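Local coordinates for protein methylenetetrahydrofolate--tRNA-(uracil-5-)-methyltransferase TrmFO (Thermus thermophilus, PDB 3G5S) that probably catalyses the folate- and FAD-dependent methylation of uridine 54 in tRNA to 5-methyluridine, using methylenetetrahydrofolate as carbon donor and NADH or NADPH as reductant, at residues Pro190-Glu193 with Glu194-Arg197; Gly13-Ala16 with Ala17-Leu21; Tyr312-Ala315 with Pro316-Leu319. All coordinates share one frame; numbering follows the deposited sequence. Where two conformers were deposited one is given.

Contact 1: residues Pro190-Glu193 with Glu194-Arg197; sequences PMTE and EEYR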
# COMPACT_ATOMS: atom_id res chain seq x y z
N PRO A 190 -7.59 -28.01 -0.21
CA PRO A 190 -7.12 -29.18 0.53
C PRO A 190 -5.89 -29.83 -0.09
O PRO A 190 -5.70 -29.81 -1.31
CB PRO A 190 -8.32 -30.13 0.47
CG PRO A 190 -9.06 -29.74 -0.76
CD PRO A 190 -8.86 -28.25 -0.92
N MSE A 191 -5.09 -30.44 0.78
CA MSE A 191 -3.81 -31.01 0.43
C MSE A 191 -3.70 -32.40 1.04
O MSE A 191 -4.20 -32.62 2.15
CB MSE A 191 -2.72 -30.14 1.03
CG MSE A 191 -1.46 -30.14 0.25
SE MSE A 191 -0.39 -28.69 0.89
CE MSE A 191 -1.56 -27.25 0.53
N THR A 192 -3.05 -33.32 0.34
CA THR A 192 -2.74 -34.62 0.91
C THR A 192 -1.48 -34.49 1.77
O THR A 192 -0.78 -33.48 1.73
CB THR A 192 -2.44 -35.66 -0.17
OG1 THR A 192 -1.28 -35.23 -0.91
CG2 THR A 192 -3.62 -35.82 -1.12
N GLU A 193 -1.19 -35.54 2.52
CA GLU A 193 0.03 -35.59 3.31
C GLU A 193 1.28 -35.43 2.43
O GLU A 193 2.21 -34.74 2.82
CB GLU A 193 0.09 -36.90 4.11
CG GLU A 193 1.20 -36.97 5.15
CD GLU A 193 1.11 -38.22 6.01
OE1 GLU A 193 0.26 -39.09 5.72
OE2 GLU A 193 1.89 -38.35 6.98
N GLU A 194 1.31 -36.07 1.26
CA GLU A 194 2.48 -35.92 0.39
C GLU A 194 2.63 -34.50 -0.14
O GLU A 194 3.73 -33.98 -0.24
CB GLU A 194 2.45 -36.93 -0.77
CG GLU A 194 3.42 -36.61 -1.91
CD GLU A 194 4.89 -36.60 -1.50
OE1 GLU A 194 5.22 -37.09 -0.40
OE2 GLU A 194 5.73 -36.09 -2.29
N GLU A 195 1.51 -33.87 -0.50
CA GLU A 195 1.57 -32.49 -0.96
C GLU A 195 2.03 -31.57 0.16
O GLU A 195 2.82 -30.65 -0.07
CB GLU A 195 0.21 -32.05 -1.50
CG GLU A 195 -0.13 -32.73 -2.82
CD GLU A 195 -1.56 -32.53 -3.26
OE1 GLU A 195 -2.45 -32.43 -2.39
OE2 GLU A 195 -1.80 -32.49 -4.49
N TYR A 196 1.56 -31.82 1.38
CA TYR A 196 2.02 -31.05 2.52
C TYR A 196 3.52 -31.23 2.73
O TYR A 196 4.26 -30.27 2.95
CB TYR A 196 1.26 -31.40 3.79
CG TYR A 196 1.88 -30.75 5.00
CD1 TYR A 196 1.72 -29.39 5.23
CD2 TYR A 196 2.65 -31.48 5.90
CE1 TYR A 196 2.30 -28.77 6.32
CE2 TYR A 196 3.23 -30.87 7.00
CZ TYR A 196 3.05 -29.52 7.20
OH TYR A 196 3.62 -28.89 8.28
N ARG A 197 3.99 -32.48 2.67
CA ARG A 197 5.41 -32.74 2.87
C ARG A 197 6.30 -32.00 1.86
O ARG A 197 7.31 -31.41 2.24
CB ARG A 197 5.69 -34.25 2.87
CG ARG A 197 4.91 -35.02 3.95
CD ARG A 197 5.45 -36.44 4.18
NE ARG A 197 6.50 -36.48 5.18
CZ ARG A 197 6.34 -36.93 6.42
NH1 ARG A 197 5.16 -37.38 6.82
NH2 ARG A 197 7.36 -36.92 7.27

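Contact 2: residues Gly13-Ala16 with Ala17-Leu21; sequences GSEA and AWTLL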
# COMPACT_ATOMS: atom_id res chain seq x y z
N GLY A 13 4.18 13.77 2.37
CA GLY A 13 4.01 15.12 2.87
C GLY A 13 4.54 16.14 1.88
O GLY A 13 3.98 17.23 1.74
N SER A 14 5.64 15.80 1.20
CA SER A 14 6.18 16.72 0.22
C SER A 14 5.17 16.94 -0.91
O SER A 14 4.96 18.08 -1.35
CB SER A 14 7.51 16.21 -0.34
OG SER A 14 8.53 16.22 0.65
N GLU A 15 4.56 15.86 -1.39
CA GLU A 15 3.58 16.00 -2.45
C GLU A 15 2.31 16.70 -1.97
O GLU A 15 1.74 17.51 -2.69
CB GLU A 15 3.24 14.65 -3.08
CG GLU A 15 2.54 14.82 -4.41
CD GLU A 15 3.48 15.32 -5.49
OE1 GLU A 15 4.38 14.55 -5.88
OE2 GLU A 15 3.31 16.47 -5.97
N ALA A 16 1.87 16.39 -0.75
CA ALA A 16 0.70 17.07 -0.20
C ALA A 16 0.94 18.57 -0.13
O ALA A 16 0.10 19.38 -0.55
CB ALA A 16 0.35 16.52 1.17
N ALA A 17 2.10 18.96 0.40
CA ALA A 17 2.46 20.37 0.50
C ALA A 17 2.47 21.02 -0.87
O ALA A 17 1.94 22.11 -1.05
CB ALA A 17 3.81 20.53 1.19
N TRP A 18 3.08 20.36 -1.85
CA TRP A 18 3.16 20.95 -3.18
C TRP A 18 1.77 21.18 -3.77
O TRP A 18 1.53 22.19 -4.44
CB TRP A 18 3.99 20.05 -4.09
CG TRP A 18 4.36 20.68 -5.39
CD1 TRP A 18 3.99 20.27 -6.64
CD2 TRP A 18 5.21 21.82 -5.57
NE1 TRP A 18 4.55 21.10 -7.59
CE2 TRP A 18 5.30 22.06 -6.96
CE3 TRP A 18 5.88 22.68 -4.69
CZ2 TRP A 18 6.05 23.11 -7.48
CZ3 TRP A 18 6.63 23.72 -5.22
CH2 TRP A 18 6.70 23.93 -6.60
N THR A 19 0.87 20.24 -3.53
CA THR A 19 -0.48 20.35 -4.07
C THR A 19 -1.20 21.56 -3.48
O THR A 19 -1.83 22.35 -4.20
CB THR A 19 -1.28 19.06 -3.81
OG1 THR A 19 -0.52 17.92 -4.23
CG2 THR A 19 -2.60 19.08 -4.56
N LEU A 20 -1.11 21.70 -2.16
CA LEU A 20 -1.67 22.86 -1.49
C LEU A 20 -1.09 24.16 -2.05
O LEU A 20 -1.83 25.09 -2.38
CB LEU A 20 -1.40 22.74 0.01
CG LEU A 20 -2.32 21.76 0.75
CD1 LEU A 20 -1.59 21.05 1.88
CD2 LEU A 20 -3.53 22.49 1.28
N LEU A 21 0.23 24.22 -2.16
CA LEU A 21 0.90 25.42 -2.63
C LEU A 21 0.47 25.79 -4.05
O LEU A 21 0.25 26.96 -4.36
CB LEU A 21 2.42 25.26 -2.53
CG LEU A 21 2.96 25.06 -1.12
CD1 LEU A 21 4.41 24.61 -1.15
CD2 LEU A 21 2.81 26.34 -0.29
O HOH W 1 1.22 18.13 -6.35

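Contact 3: residues Tyr312-Ala315 with Pro316-Leu319; sequences YLNA and PRLL. With GSH (glutathione), chain C; EDO (1,2-ethanediol), chain F.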
# COMPACT_ATOMS: atom_id res chain seq x y z
N TYR A 312 1.00 2.12 10.72
CA TYR A 312 -0.07 2.49 9.82
C TYR A 312 -1.43 2.38 10.48
O TYR A 312 -1.61 1.65 11.46
CB TYR A 312 -0.01 1.67 8.51
CG TYR A 312 -0.39 0.21 8.68
CD1 TYR A 312 0.50 -0.70 9.24
CD2 TYR A 312 -1.63 -0.25 8.29
CE1 TYR A 312 0.16 -2.03 9.40
CE2 TYR A 312 -1.99 -1.59 8.45
CZ TYR A 312 -1.09 -2.47 9.01
OH TYR A 312 -1.42 -3.80 9.18
N LEU A 313 -2.39 3.10 9.91
CA LEU A 313 -3.76 3.12 10.38
C LEU A 313 -4.66 2.10 9.70
O LEU A 313 -4.40 1.70 8.55
CB LEU A 313 -4.36 4.50 10.13
CG LEU A 313 -3.68 5.64 10.89
CD1 LEU A 313 -4.14 6.97 10.33
CD2 LEU A 313 -3.98 5.55 12.39
N ASN A 314 -5.72 1.72 10.39
CA ASN A 314 -6.75 0.90 9.79
C ASN A 314 -7.60 1.79 8.90
O ASN A 314 -8.58 2.39 9.32
CB ASN A 314 -7.61 0.23 10.86
CG ASN A 314 -8.46 -0.87 10.29
OD1 ASN A 314 -9.16 -0.66 9.29
ND2 ASN A 314 -8.37 -2.06 10.87
N ALA A 315 -7.18 1.90 7.64
CA ALA A 315 -7.84 2.80 6.71
C ALA A 315 -9.33 2.49 6.53
O ALA A 315 -10.14 3.40 6.56
CB ALA A 315 -7.11 2.84 5.37
N PRO A 316 -9.71 1.20 6.36
CA PRO A 316 -11.14 0.99 6.14
C PRO A 316 -12.00 1.42 7.32
O PRO A 316 -13.14 1.85 7.11
CB PRO A 316 -11.24 -0.53 5.92
CG PRO A 316 -9.89 -0.94 5.45
CD PRO A 316 -8.91 -0.01 6.12
N ARG A 317 -11.47 1.34 8.53
CA ARG A 317 -12.24 1.78 9.69
C ARG A 317 -12.22 3.29 9.89
O ARG A 317 -13.16 3.84 10.45
CB ARG A 317 -11.71 1.10 10.96
CG ARG A 317 -11.96 -0.40 11.03
CD ARG A 317 -13.45 -0.76 10.90
NE ARG A 317 -14.27 -0.18 11.96
CZ ARG A 317 -14.49 -0.76 13.14
NH1 ARG A 317 -13.93 -1.93 13.42
NH2 ARG A 317 -15.26 -0.16 14.04
N LEU A 318 -11.15 3.95 9.45
CA LEU A 318 -10.92 5.35 9.81
C LEU A 318 -11.05 6.38 8.69
O LEU A 318 -11.34 7.53 8.96
CB LEU A 318 -9.55 5.53 10.44
CG LEU A 318 -9.31 4.80 11.76
CD1 LEU A 318 -7.92 5.10 12.28
CD2 LEU A 318 -10.38 5.14 12.81
N LEU A 319 -10.76 5.97 7.45
CA LEU A 319 -10.61 6.90 6.33
C LEU A 319 -11.64 6.70 5.22
O LEU A 319 -12.01 5.57 4.91
CB LEU A 319 -9.22 6.78 5.70
CG LEU A 319 -8.01 6.98 6.63
CD1 LEU A 319 -6.71 6.75 5.88
CD2 LEU A 319 -8.03 8.36 7.26
N1 GSH C . -0.59 -5.84 11.12
CA1 GSH C . -1.87 -5.71 11.78
C1 GSH C . -1.75 -5.71 13.30
O11 GSH C . -0.48 -5.69 13.87
O12 GSH C . -2.70 -5.43 13.96
CB1 GSH C . -2.93 -6.68 11.28
CG1 GSH C . -2.94 -8.09 11.86
CD1 GSH C . -1.79 -9.03 11.50
OE1 GSH C . -0.80 -8.66 10.96
N2 GSH C . -1.97 -10.42 11.82
CA2 GSH C . -1.00 -11.39 11.42
C2 GSH C . -1.48 -12.25 10.26
O2 GSH C . -2.16 -13.20 10.46
CB2 GSH C . -0.65 -12.21 12.65
SG2 GSH C . 0.73 -13.37 12.50
N3 GSH C . -0.74 -12.15 9.02
CA3 GSH C . -1.03 -13.07 7.94
C3 GSH C . -2.32 -12.76 7.19
O31 GSH C . -3.02 -13.61 6.74
O32 GSH C . -2.78 -11.46 7.31
C1 EDO F . -4.43 -2.22 11.21
O1 EDO F . -4.80 -3.59 11.02
C2 EDO F . -4.70 -1.86 12.67
O2 EDO F . -6.10 -2.00 12.91

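Contact 1: residues Pro190-Glu193 with Glu194-Arg197
A capping box between T192 and E195 starts the helix 193-205, directly after the end of strand 187-191. T192 is the N-cap: its OG1 accepts the backbone N-H of E195 at 3.1 Å in a nearly straight bond. In return the carboxylate of E195 reaches back, OE1 taking the N-H of T192 at 2.9 Å on its anti side, 19° out of the carboxylate plane. The torsions set up both halves. T192 holds OG1 between its own N and carbonyl carbon (chi1 62°), facing the first turn, while E195 keeps CG beside its backbone N and runs extended toward the cap. T192 O then accepts Y196 N at 2.9 Å. One residue on, E193 and R197 lie side by side and point the same way; E193 OE2 meets NH1 of R197 at 3.4 Å, a long salt bridge at the guanidinium edge, the two planes turned 40° apart. The Y196 ring goes inward, its OH bonded to Y234 O and its ring edge-to-face with Y234. Reciprocal side-chain-to-backbone bonding of this kind defines the capping box, a common way for an alpha-helix to begin; here it opens the helix that follows strand 187-191.

Contact 2: residues Gly13-Ala16 with Ala17-Leu21
E15 and T19 sit one turn apart on helix 11-22, and the E15 side chain is the one to follow. From CB the chain leaves anti to the backbone N (chi1 -164°) and then bends at chi2 (71°), which swings the carboxylate back alongside the helix. CG passes 4.4 Å from OG1 of T19. At the tip, OE2 lies 3.9 Å from CD1 of W18, its carboxylate plane 76° from the indole plane, and accepts a hydrogen bond from a water at 2.7 Å. That water also donates a hydrogen bond to OG1 of T19 at 2.8 Å, bridging the two side chains. OE2 also takes the N-H of L77, and OE1 is held by S76 OG and V78 N, so the buried carboxylate ties this helix to the start of helix 77-84. T19 OG1 turns back on its own helix and donates to the carbonyl O of E15 at 2.8 Å; T19 N reaches the same oxygen at 3.0 Å from the opposite face of the carbonyl plane. Ordinary i to i+4 helical bonds run alongside, from A17 N to G13 O and from L20 N to A16 O, with CD1 of L20 resting 3.4 Å from that last oxygen. G13 belongs to the GxGxxG pattern of the predicted FAD-binding loop, and this is the helix of a Rossmann-type beta-alpha-beta unit. The chemistry implies a buried acid bonded to the amides of L77 and V78, to S76 OG and to a water, which would probably help to stabilise a negative charge.

Contact 3: residues Tyr312-Ala315 with Pro316-Leu319
Strand 309-313 gives way at N314 to the short helix 315-318, with N314 at the centre of an inverse gamma turn and also the N-cap. A315 O accepts L319 N at 2.8 Å, in the carbonyl plane; this is the firm backbone bond of the turn, whereas those from R317 N and L318 N to N314 O are weak. N314 OD1 takes R317 N at 3.1 Å, with the donor 36° above the amide's carbonyl plane, and the same oxygen lies 3.2 Å from CD of P316. CG of N314 stands anti to its backbone N (chi1 -166°), bringing the amide across the first turn, where the R317 side chain crosses it obliquely, its CG near OD1. The other end of the amide faces away: ND2 donates to P387 O and, at 3.1 Å, to O2 of a 1,2-ethanediol, probably from the crystallisation liquor. Among the apolar side chains, L313 CD2 meets L318 CD1 at 4.0 Å, at about a right angle, and A315 CB touches L319 CD1. Upstream, Y312 OH accepts N1 of glutathione at 2.9 Å, the amine lying at the ring edge, and bonds to F390 O too. The chemistry thus splits N314 in two, oxygen capping the helix and nitrogen fastening it to the P387 loop, two residues after Y312, which lines the glutathione pocket.

Contacts 1 and 3 sit at helix starts, contact 2 within a helix, and their surroundings differ. Contact 2 is wholly buried, on the helix of the FAD-binding beta-alpha-beta unit, and its acid is probably stabilised by amide and hydroxyl groups and a water. Contact 1 lies on the far side of the chain's centre, its centre 52 Å from that of contact 2, and is partly exposed; there the carboxylate of E195 closes a capping box and that of E193 makes a salt bridge. Contact 3 is intermediate, 22 Å from contact 2 between centres, and carries no charge pair. Contacts 1 and 3 both turn a strand into a capped helix, one with threonine, the other with asparagine; contact 3 bonds to glutathione, while contact 2 carries G13 of the predicted FAD-binding motif.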